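Local coordinates for activator of Hsp90 ATPase homologue 1/2-like C-terminal domain-containing protein (Rhodobacter sphaeroides, PDB 3PU2) that is of unknown function but belongs to the AHA1 family of the SRPBCC superfamily and may be related to activators of the Hsp90 ATPase, at residues Ser11-Pro25 with Thr117-Arg131. Residues are numbered along the deposited sequence; the frame is centred on the assembly and turned at random.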
ATOM      1  N   SER A  11      -7.301  -4.619 -15.684  1.00 89.14           N
ATOM      2  CA  SER A  11      -7.203  -5.634 -16.729  1.00 81.22           C
ATOM      3  C   SER A  11      -7.199  -7.046 -16.144  1.00 76.49           C
ATOM      4  O   SER A  11      -7.413  -7.236 -14.944  1.00 72.52           O
ATOM      5  CB  SER A  11      -5.945  -5.415 -17.585  1.00 84.27           C
ATOM      6  OG  SER A  11      -4.760  -5.605 -16.836  1.00 90.49           O
ATOM      7  N   ALA A  12      -6.951  -8.032 -17.000  1.00 77.66           N
ATOM      8  CA  ALA A  12      -6.944  -9.436 -16.598  1.00 79.86           C
ATOM      9  C   ALA A  12      -5.895  -9.797 -15.550  1.00 77.61           C
ATOM     10  O   ALA A  12      -6.004 -10.838 -14.896  1.00 85.50           O
ATOM     11  CB  ALA A  12      -6.771 -10.319 -17.830  1.00 78.15           C
ATOM     12  N   THR A  13      -4.879  -8.954 -15.399  1.00 55.79           N
ATOM     13  CA  THR A  13      -3.831  -9.211 -14.423  1.00 62.99           C
ATOM     14  C   THR A  13      -3.433  -7.929 -13.715  1.00 63.98           C
ATOM     15  O   THR A  13      -2.357  -7.862 -13.128  1.00 63.46           O
ATOM     16  CB  THR A  13      -2.545  -9.792 -15.076  1.00 54.19           C
ATOM     17  OG1 THR A  13      -1.930  -8.789 -15.897  1.00 52.71           O
ATOM     18  CG2 THR A  13      -2.861 -11.029 -15.928  1.00 31.93           C
ATOM     19  N   ARG A  14      -4.300  -6.922 -13.744  1.00 54.58           N
ATOM     20  CA  ARG A  14      -3.979  -5.639 -13.127  1.00 48.49           C
ATOM     21  C   ARG A  14      -5.148  -5.056 -12.331  1.00 58.44           C
ATOM     22  O   ARG A  14      -6.278  -5.043 -12.812  1.00 66.67           O
ATOM     23  CB  ARG A  14      -3.562  -4.675 -14.236  1.00 37.25           C
ATOM     24  CG  ARG A  14      -3.083  -3.318 -13.797  1.00 44.77           C
ATOM     25  CD  ARG A  14      -2.980  -2.397 -15.001  1.00 53.94           C
ATOM     26  NE  ARG A  14      -2.498  -1.062 -14.658  1.00 52.02           N
ATOM     27  CZ  ARG A  14      -1.258  -0.801 -14.262  1.00 58.26           C
ATOM     28  NH1 ARG A  14      -0.383  -1.788 -14.159  1.00 47.97           N
ATOM     29  NH2 ARG A  14      -0.884   0.445 -13.985  1.00 67.28           N
ATOM     30  N   LEU A  15      -4.881  -4.588 -11.111  1.00 61.84           N
ATOM     31  CA  LEU A  15      -5.919  -3.984 -10.274  1.00 52.65           C
ATOM     32  C   LEU A  15      -5.568  -2.536 -10.011  1.00 47.23           C
ATOM     33  O   LEU A  15      -4.421  -2.213  -9.711  1.00 37.20           O
ATOM     34  CB  LEU A  15      -6.079  -4.735  -8.946  1.00 45.71           C
ATOM     35  CG  LEU A  15      -6.936  -6.004  -9.032  1.00 47.67           C
ATOM     36  CD1 LEU A  15      -6.879  -6.778  -7.721  1.00 30.10           C
ATOM     37  CD2 LEU A  15      -8.357  -5.624  -9.365  1.00 49.75           C
ATOM     38  N   GLU A  16      -6.560  -1.664 -10.131  1.00 52.31           N
ATOM     39  CA  GLU A  16      -6.339  -0.241  -9.936  1.00 70.25           C
ATOM     40  C   GLU A  16      -7.206   0.330  -8.821  1.00 71.80           C
ATOM     41  O   GLU A  16      -8.318  -0.135  -8.592  1.00 78.31           O
ATOM     42  CB  GLU A  16      -6.609   0.492 -11.256  1.00 87.64           C
ATOM     43  CG  GLU A  16      -5.584   0.192 -12.362  1.00 96.94           C
ATOM     44  CD  GLU A  16      -6.078   0.543 -13.764  1.00104.50           C
ATOM     45  OE1 GLU A  16      -6.827   1.534 -13.917  1.00108.12           O
ATOM     46  OE2 GLU A  16      -5.699  -0.170 -14.719  1.00104.98           O
ATOM     47  N   PHE A  17      -6.681   1.328  -8.118  1.00 68.91           N
ATOM     48  CA  PHE A  17      -7.407   1.971  -7.024  1.00 67.95           C
ATOM     49  C   PHE A  17      -7.003   3.439  -7.003  1.00 70.27           C
ATOM     50  O   PHE A  17      -5.898   3.790  -7.416  1.00 74.56           O
ATOM     51  CB  PHE A  17      -7.045   1.344  -5.666  1.00 68.05           C
ATOM     52  CG  PHE A  17      -7.261  -0.142  -5.595  1.00 65.91           C
ATOM     53  CD1 PHE A  17      -8.497  -0.666  -5.261  1.00 61.45           C
ATOM     54  CD2 PHE A  17      -6.218  -1.019  -5.872  1.00 72.88           C
ATOM     55  CE1 PHE A  17      -8.696  -2.044  -5.200  1.00 54.88           C
ATOM     56  CE2 PHE A  17      -6.409  -2.403  -5.815  1.00 71.60           C
ATOM     57  CZ  PHE A  17      -7.651  -2.912  -5.478  1.00 63.27           C
ATOM     58  N   ARG A  18      -7.905   4.288  -6.525  1.00 58.38           N
ATOM     59  CA  ARG A  18      -7.652   5.718  -6.430  1.00 64.84           C
ATOM     60  C   ARG A  18      -8.346   6.222  -5.176  1.00 63.15           C
ATOM     61  O   ARG A  18      -9.451   5.792  -4.855  1.00 68.81           O
ATOM     62  CB  ARG A  18      -8.202   6.447  -7.662  1.00 82.15           C
ATOM     63  CG  ARG A  18      -7.577   6.013  -8.985  1.00 97.83           C
ATOM     64  CD  ARG A  18      -7.865   7.006 -10.101  1.00110.39           C
ATOM     65  NE  ARG A  18      -9.276   7.033 -10.474  1.00127.80           N
ATOM     66  CZ  ARG A  18      -9.789   7.842 -11.397  1.00142.96           C
ATOM     67  NH1 ARG A  18      -9.005   8.695 -12.044  1.00150.79           N
ATOM     68  NH2 ARG A  18     -11.084   7.789 -11.680  1.00145.38           N
ATOM     69  N   ARG A  19      -7.705   7.135  -4.466  1.00 52.90           N
ATOM     70  CA  ARG A  19      -8.283   7.661  -3.244  1.00 52.77           C
ATOM     71  C   ARG A  19      -7.771   9.067  -2.942  1.00 51.54           C
ATOM     72  O   ARG A  19      -6.592   9.360  -3.118  1.00 44.60           O
ATOM     73  CB  ARG A  19      -7.949   6.712  -2.092  1.00 49.31           C
ATOM     74  CG  ARG A  19      -8.234   7.243  -0.691  1.00 61.51           C
ATOM     75  CD  ARG A  19      -9.646   6.936  -0.183  1.00 49.74           C
ATOM     76  NE  ARG A  19      -9.593   6.673   1.252  1.00 43.27           N
ATOM     77  CZ  ARG A  19     -10.170   7.404   2.195  1.00 63.30           C
ATOM     78  NH1 ARG A  19     -10.881   8.479   1.879  1.00 90.57           N
ATOM     79  NH2 ARG A  19     -10.024   7.056   3.464  1.00 56.36           N
ATOM     80  N   HIS A  20      -8.668   9.935  -2.488  1.00 46.69           N
ATOM     81  CA  HIS A  20      -8.309  11.303  -2.153  1.00 46.28           C
ATOM     82  C   HIS A  20      -7.822  11.374  -0.710  1.00 51.30           C
ATOM     83  O   HIS A  20      -8.274  10.622   0.149  1.00 60.70           O
ATOM     84  CB  HIS A  20      -9.519  12.212  -2.323  1.00 78.75           C
ATOM     85  CG  HIS A  20      -9.226  13.657  -2.077  1.00 99.24           C
ATOM     86  ND1 HIS A  20      -8.456  14.415  -2.932  1.00107.58           N
ATOM     87  CD2 HIS A  20      -9.594  14.481  -1.068  1.00 99.19           C
ATOM     88  CE1 HIS A  20      -8.364  15.647  -2.461  1.00110.90           C
ATOM     89  NE2 HIS A  20      -9.045  15.713  -1.332  1.00104.57           N
ATOM     90  N   PHE A  21      -6.899  12.285  -0.445  1.00 46.06           N
ATOM     91  CA  PHE A  21      -6.339  12.446   0.885  1.00 49.58           C
ATOM     92  C   PHE A  21      -6.137  13.934   1.119  1.00 67.94           C
ATOM     93  O   PHE A  21      -5.614  14.639   0.256  1.00 76.50           O
ATOM     94  CB  PHE A  21      -4.981  11.724   0.997  1.00 42.45           C
ATOM     95  CG  PHE A  21      -5.083  10.231   1.199  1.00 47.21           C
ATOM     96  CD1 PHE A  21      -5.491   9.704   2.422  1.00 44.45           C
ATOM     97  CD2 PHE A  21      -4.796   9.354   0.162  1.00 53.24           C
ATOM     98  CE1 PHE A  21      -5.615   8.323   2.605  1.00 35.82           C
ATOM     99  CE2 PHE A  21      -4.920   7.977   0.337  1.00 47.13           C
ATOM    100  CZ  PHE A  21      -5.331   7.465   1.560  1.00 45.95           C
ATOM    101  N   ALA A  22      -6.539  14.404   2.295  1.00 55.55           N
ATOM    102  CA  ALA A  22      -6.409  15.810   2.638  1.00 61.19           C
ATOM    103  C   ALA A  22      -5.021  16.136   3.180  1.00 57.69           C
ATOM    104  O   ALA A  22      -4.843  16.278   4.389  1.00 53.64           O
ATOM    105  CB  ALA A  22      -7.472  16.188   3.663  1.00 58.70           C
ATOM    106  N   ALA A  23      -4.043  16.256   2.287  1.00 54.46           N
ATOM    107  CA  ALA A  23      -2.676  16.572   2.690  1.00 61.76           C
ATOM    108  C   ALA A  23      -1.791  16.805   1.472  1.00 65.47           C
ATOM    109  O   ALA A  23      -2.086  16.329   0.384  1.00 51.17           O
ATOM    110  CB  ALA A  23      -2.112  15.448   3.536  1.00 59.21           C
ATOM    111  N   THR A  24      -0.705  17.545   1.652  1.00 79.80           N
ATOM    112  CA  THR A  24       0.200  17.820   0.544  1.00 81.31           C
ATOM    113  C   THR A  24       0.955  16.540   0.223  1.00 69.01           C
ATOM    114  O   THR A  24       1.348  15.799   1.124  1.00 52.45           O
ATOM    115  CB  THR A  24       1.222  18.908   0.903  1.00 90.57           C
ATOM    116  OG1 THR A  24       2.182  18.379   1.824  1.00 92.01           O
ATOM    117  CG2 THR A  24       0.525  20.097   1.542  1.00 91.60           C
ATOM    118  N   PRO A  25       1.180  16.269  -1.068  1.00 65.07           N
ATOM    119  CA  PRO A  25       1.897  15.054  -1.461  1.00 61.46           C
ATOM    120  C   PRO A  25       3.177  14.792  -0.667  1.00 62.07           C
ATOM    121  O   PRO A  25       3.595  13.650  -0.518  1.00 67.50           O
ATOM    122  CB  PRO A  25       2.142  15.263  -2.961  1.00 62.50           C
ATOM    123  CG  PRO A  25       2.094  16.753  -3.124  1.00 72.16           C
ATOM    124  CD  PRO A  25       0.961  17.148  -2.226  1.00 66.87           C
ATOM    125  N   THR A 117      -4.445  15.583  -2.093  1.00 84.32           N
ATOM    126  CA  THR A 117      -3.677  14.700  -2.974  1.00 73.95           C
ATOM    127  C   THR A 117      -4.535  13.504  -3.386  1.00 76.04           C
ATOM    128  O   THR A 117      -5.450  13.108  -2.672  1.00 87.94           O
ATOM    129  CB  THR A 117      -2.401  14.142  -2.257  1.00 63.46           C
ATOM    130  OG1 THR A 117      -1.530  15.220  -1.895  1.00 75.62           O
ATOM    131  CG2 THR A 117      -1.642  13.183  -3.167  1.00 64.43           C
ATOM    132  N   GLU A 118      -4.253  12.943  -4.552  1.00 80.73           N
ATOM    133  CA  GLU A 118      -4.974  11.762  -4.990  1.00 75.65           C
ATOM    134  C   GLU A 118      -3.940  10.662  -5.135  1.00 64.45           C
ATOM    135  O   GLU A 118      -2.921  10.851  -5.797  1.00 51.70           O
ATOM    136  CB  GLU A 118      -5.663  11.977  -6.336  1.00 77.59           C
ATOM    137  CG  GLU A 118      -6.216  10.678  -6.914  1.00 84.64           C
ATOM    138  CD  GLU A 118      -6.952  10.874  -8.218  1.00 95.85           C
ATOM    139  OE1 GLU A 118      -6.656  11.871  -8.912  1.00 95.91           O
ATOM    140  OE2 GLU A 118      -7.812  10.027  -8.554  1.00100.71           O
ATOM    141  N   LEU A 119      -4.192   9.519  -4.506  1.00 70.59           N
ATOM    142  CA  LEU A 119      -3.271   8.395  -4.588  1.00 60.62           C
ATOM    143  C   LEU A 119      -3.793   7.384  -5.579  1.00 65.28           C
ATOM    144  O   LEU A 119      -4.875   6.821  -5.391  1.00 73.87           O
ATOM    145  CB  LEU A 119      -3.103   7.709  -3.230  1.00 49.73           C
ATOM    146  CG  LEU A 119      -2.274   6.413  -3.204  1.00 45.56           C
ATOM    147  CD1 LEU A 119      -0.855   6.705  -3.638  1.00 52.54           C
ATOM    148  CD2 LEU A 119      -2.255   5.823  -1.812  1.00 44.14           C
ATOM    149  N   ALA A 120      -3.030   7.178  -6.647  1.00 65.56           N
ATOM    150  CA  ALA A 120      -3.386   6.200  -7.666  1.00 59.74           C
ATOM    151  C   ALA A 120      -2.464   5.006  -7.429  1.00 56.38           C
ATOM    152  O   ALA A 120      -1.235   5.151  -7.394  1.00 59.51           O
ATOM    153  CB  ALA A 120      -3.173   6.773  -9.052  1.00 66.08           C
HETATM  154  N   MSE A 121      -3.063   3.833  -7.245  1.00 48.33           N
HETATM  155  CA  MSE A 121      -2.311   2.620  -6.996  1.00 40.94           C
HETATM  156  C   MSE A 121      -2.693   1.512  -7.961  1.00 53.17           C
HETATM  157  O   MSE A 121      -3.866   1.325  -8.272  1.00 63.97           O
HETATM  158  CB  MSE A 121      -2.546   2.159  -5.560  1.00 50.37           C
HETATM  159  CG  MSE A 121      -1.951   0.790  -5.270  1.00 67.06           C
HETATM  160 SE   MSE A 121      -1.940   0.316  -3.409  0.78102.94          SE
HETATM  161  CE  MSE A 121      -2.716  -1.440  -3.572  1.00 64.84           C
ATOM    162  N   ALA A 122      -1.690   0.776  -8.429  1.00 49.23           N
ATOM    163  CA  ALA A 122      -1.899  -0.330  -9.357  1.00 42.15           C
ATOM    164  C   ALA A 122      -1.039  -1.519  -8.944  1.00 44.72           C
ATOM    165  O   ALA A 122       0.110  -1.357  -8.493  1.00 42.06           O
ATOM    166  CB  ALA A 122      -1.530   0.087 -10.751  1.00 48.93           C
ATOM    167  N   VAL A 123      -1.594  -2.715  -9.109  1.00 48.84           N
ATOM    168  CA  VAL A 123      -0.886  -3.928  -8.749  1.00 54.58           C
ATOM    169  C   VAL A 123      -0.944  -4.864  -9.942  1.00 54.70           C
ATOM    170  O   VAL A 123      -2.032  -5.250 -10.369  1.00 53.49           O
ATOM    171  CB  VAL A 123      -1.543  -4.608  -7.518  1.00 42.31           C
ATOM    172  CG1 VAL A 123      -0.730  -5.806  -7.080  1.00 44.92           C
ATOM    173  CG2 VAL A 123      -1.645  -3.623  -6.386  1.00 36.78           C
ATOM    174  N   ASP A 124       0.218  -5.197 -10.503  1.00 49.33           N
ATOM    175  CA  ASP A 124       0.262  -6.110 -11.636  1.00 42.23           C
ATOM    176  C   ASP A 124       0.552  -7.480 -11.056  1.00 34.31           C
ATOM    177  O   ASP A 124       1.504  -7.643 -10.293  1.00 34.28           O
ATOM    178  CB  ASP A 124       1.374  -5.734 -12.622  1.00 55.80           C
ATOM    179  CG  ASP A 124       1.071  -4.468 -13.398  1.00 78.06           C
ATOM    180  OD1 ASP A 124      -0.042  -4.368 -13.970  1.00 89.54           O
ATOM    181  OD2 ASP A 124       1.957  -3.583 -13.446  1.00 77.94           O
ATOM    182  N   TYR A 125      -0.269  -8.455 -11.421  1.00 34.20           N
ATOM    183  CA  TYR A 125      -0.139  -9.827 -10.943  1.00 42.15           C
ATOM    184  C   TYR A 125       0.538 -10.758 -11.947  1.00 58.46           C
ATOM    185  O   TYR A 125       0.647 -10.438 -13.132  1.00 70.35           O
ATOM    186  CB  TYR A 125      -1.528 -10.352 -10.559  1.00 45.20           C
ATOM    187  CG  TYR A 125      -2.104  -9.629  -9.361  1.00 47.39           C
ATOM    188  CD1 TYR A 125      -1.745  -9.998  -8.056  1.00 41.46           C
ATOM    189  CD2 TYR A 125      -2.938  -8.524  -9.519  1.00 42.05           C
ATOM    190  CE1 TYR A 125      -2.193  -9.281  -6.947  1.00 40.05           C
ATOM    191  CE2 TYR A 125      -3.388  -7.797  -8.408  1.00 37.48           C
ATOM    192  CZ  TYR A 125      -3.001  -8.184  -7.135  1.00 40.99           C
ATOM    193  OH  TYR A 125      -3.360  -7.438  -6.054  1.00 54.31           O
ATOM    194  N   ALA A 126       0.991 -11.910 -11.460  1.00 54.12           N
ATOM    195  CA  ALA A 126       1.686 -12.897 -12.290  1.00 49.55           C
ATOM    196  C   ALA A 126       0.828 -13.400 -13.427  1.00 57.54           C
ATOM    197  O   ALA A 126       1.153 -13.224 -14.597  1.00 75.47           O
ATOM    198  CB  ALA A 126       2.127 -14.072 -11.444  1.00 40.38           C
ATOM    199  N   THR A 127      -0.273 -14.036 -13.061  1.00 56.36           N
ATOM    200  CA  THR A 127      -1.202 -14.615 -14.024  1.00 60.11           C
ATOM    201  C   THR A 127      -2.569 -13.948 -13.922  1.00 63.69           C
ATOM    202  O   THR A 127      -2.776 -13.071 -13.093  1.00 68.67           O
ATOM    203  CB  THR A 127      -1.347 -16.142 -13.767  1.00 62.15           C
ATOM    204  OG1 THR A 127      -1.764 -16.371 -12.410  1.00 58.40           O
ATOM    205  CG2 THR A 127      -0.015 -16.843 -13.996  1.00 63.95           C
ATOM    206  N   PRO A 128      -3.506 -14.323 -14.798  1.00 67.17           N
ATOM    207  CA  PRO A 128      -4.799 -13.654 -14.639  1.00 65.53           C
ATOM    208  C   PRO A 128      -5.606 -14.358 -13.544  1.00 63.68           C
ATOM    209  O   PRO A 128      -6.594 -13.824 -13.052  1.00 65.88           O
ATOM    210  CB  PRO A 128      -5.430 -13.780 -16.025  1.00 65.45           C
ATOM    211  CG  PRO A 128      -4.234 -13.833 -16.936  1.00 70.50           C
ATOM    212  CD  PRO A 128      -3.339 -14.793 -16.181  1.00 70.24           C
ATOM    213  N   GLU A 129      -5.181 -15.559 -13.166  1.00 51.90           N
ATOM    214  CA  GLU A 129      -5.871 -16.305 -12.116  1.00 58.08           C
ATOM    215  C   GLU A 129      -5.301 -15.916 -10.737  1.00 68.60           C
ATOM    216  O   GLU A 129      -5.884 -16.232  -9.696  1.00 54.95           O
ATOM    217  CB  GLU A 129      -5.745 -17.822 -12.344  1.00 66.41           C
ATOM    218  CG  GLU A 129      -4.310 -18.331 -12.420  1.00 94.67           C
ATOM    219  CD  GLU A 129      -3.792 -18.474 -13.848  1.00104.01           C
ATOM    220  OE1 GLU A 129      -4.163 -17.645 -14.716  1.00108.01           O
ATOM    221  OE2 GLU A 129      -2.997 -19.414 -14.091  1.00 99.52           O
ATOM    222  N   ALA A 130      -4.157 -15.234 -10.740  1.00 76.58           N
ATOM    223  CA  ALA A 130      -3.535 -14.769  -9.501  1.00 59.05           C
ATOM    224  C   ALA A 130      -4.268 -13.482  -9.167  1.00 61.19           C
ATOM    225  O   ALA A 130      -4.446 -13.128  -8.006  1.00 75.96           O
ATOM    226  CB  ALA A 130      -2.058 -14.478  -9.718  1.00 49.32           C
ATOM    227  N   ARG A 131      -4.689 -12.792 -10.218  1.00 57.54           N
ATOM    228  CA  ARG A 131      -5.430 -11.549 -10.100  1.00 62.35           C
ATOM    229  C   ARG A 131      -6.825 -11.976  -9.656  1.00 75.99           C
ATOM    230  O   ARG A 131      -7.563 -11.200  -9.050  1.00 81.80           O
ATOM    231  CB  ARG A 131      -5.484 -10.859 -11.471  1.00 79.06           C
ATOM    232  CG  ARG A 131      -5.736  -9.364 -11.453  1.00 79.15           C
ATOM    233  CD  ARG A 131      -7.124  -9.064 -10.970  1.00 86.02           C
ATOM    234  NE  ARG A 131      -7.884  -8.297 -11.945  1.00 90.99           N
ATOM    235  CZ  ARG A 131      -9.195  -8.412 -12.105  1.00 91.45           C
ATOM    236  NH1 ARG A 131      -9.882  -9.264 -11.357  1.00 95.69           N
ATOM    237  NH2 ARG A 131      -9.818  -7.671 -13.009  1.00 88.25           N
TER
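Leu15, Phe17, Arg19 and Phe21 pair with Val123, Met121, Leu119 and Thr117 as the hydrogen-bonded pairs of an antiparallel ladder. Each pair exchanges two backbone bonds. Tyr125 N extends the ladder with a nearly straight bond to Thr13 O (2.8 Å). At the other end the hydroxyl of Thr117 donates to Ala23 O (2.6 Å), which ties the turn after strand 14-21 to the neighbouring strand.

The charged contacts lie on the face of Arg14, Glu16 and Arg18. Arg14 is extended, its CG anti to the backbone N (chi1 -175°), and runs alongside Asp124. Its NH1 meets the syn side of Asp124 OD1 at 2.6 Å in a bent bond (135°), tilted from the carboxylate plane. Ala122 CB lies against one guanidinium face, 3.3 Å from NH2. With an alanine here, Asp124 would probably lose its salt-bridge partner, and the packing on the Ala122 methyl would go. Arg18 and Glu118 form only a long ion pair.

Apolar contacts lie on the other face. Leu15 CD1 touches Tyr125 CE2 (3.7 Å), and Leu119 CB meets the edge of the Phe21 ring. Leu15 CD2 lies over the Arg131 guanidinium, whose NE and NH2 bond weakly to Ser11 O.

Strand 14-21 lies between strands 6-7 and 116-124. Helix 139-156 packs on the Phe21 face: Tyr147 stacks edge-to-face with Phe21, and Asp151 salt-bridges Arg19. This long C-terminal helix against a curved antiparallel sheet is characteristic of the Bet v 1-like fold.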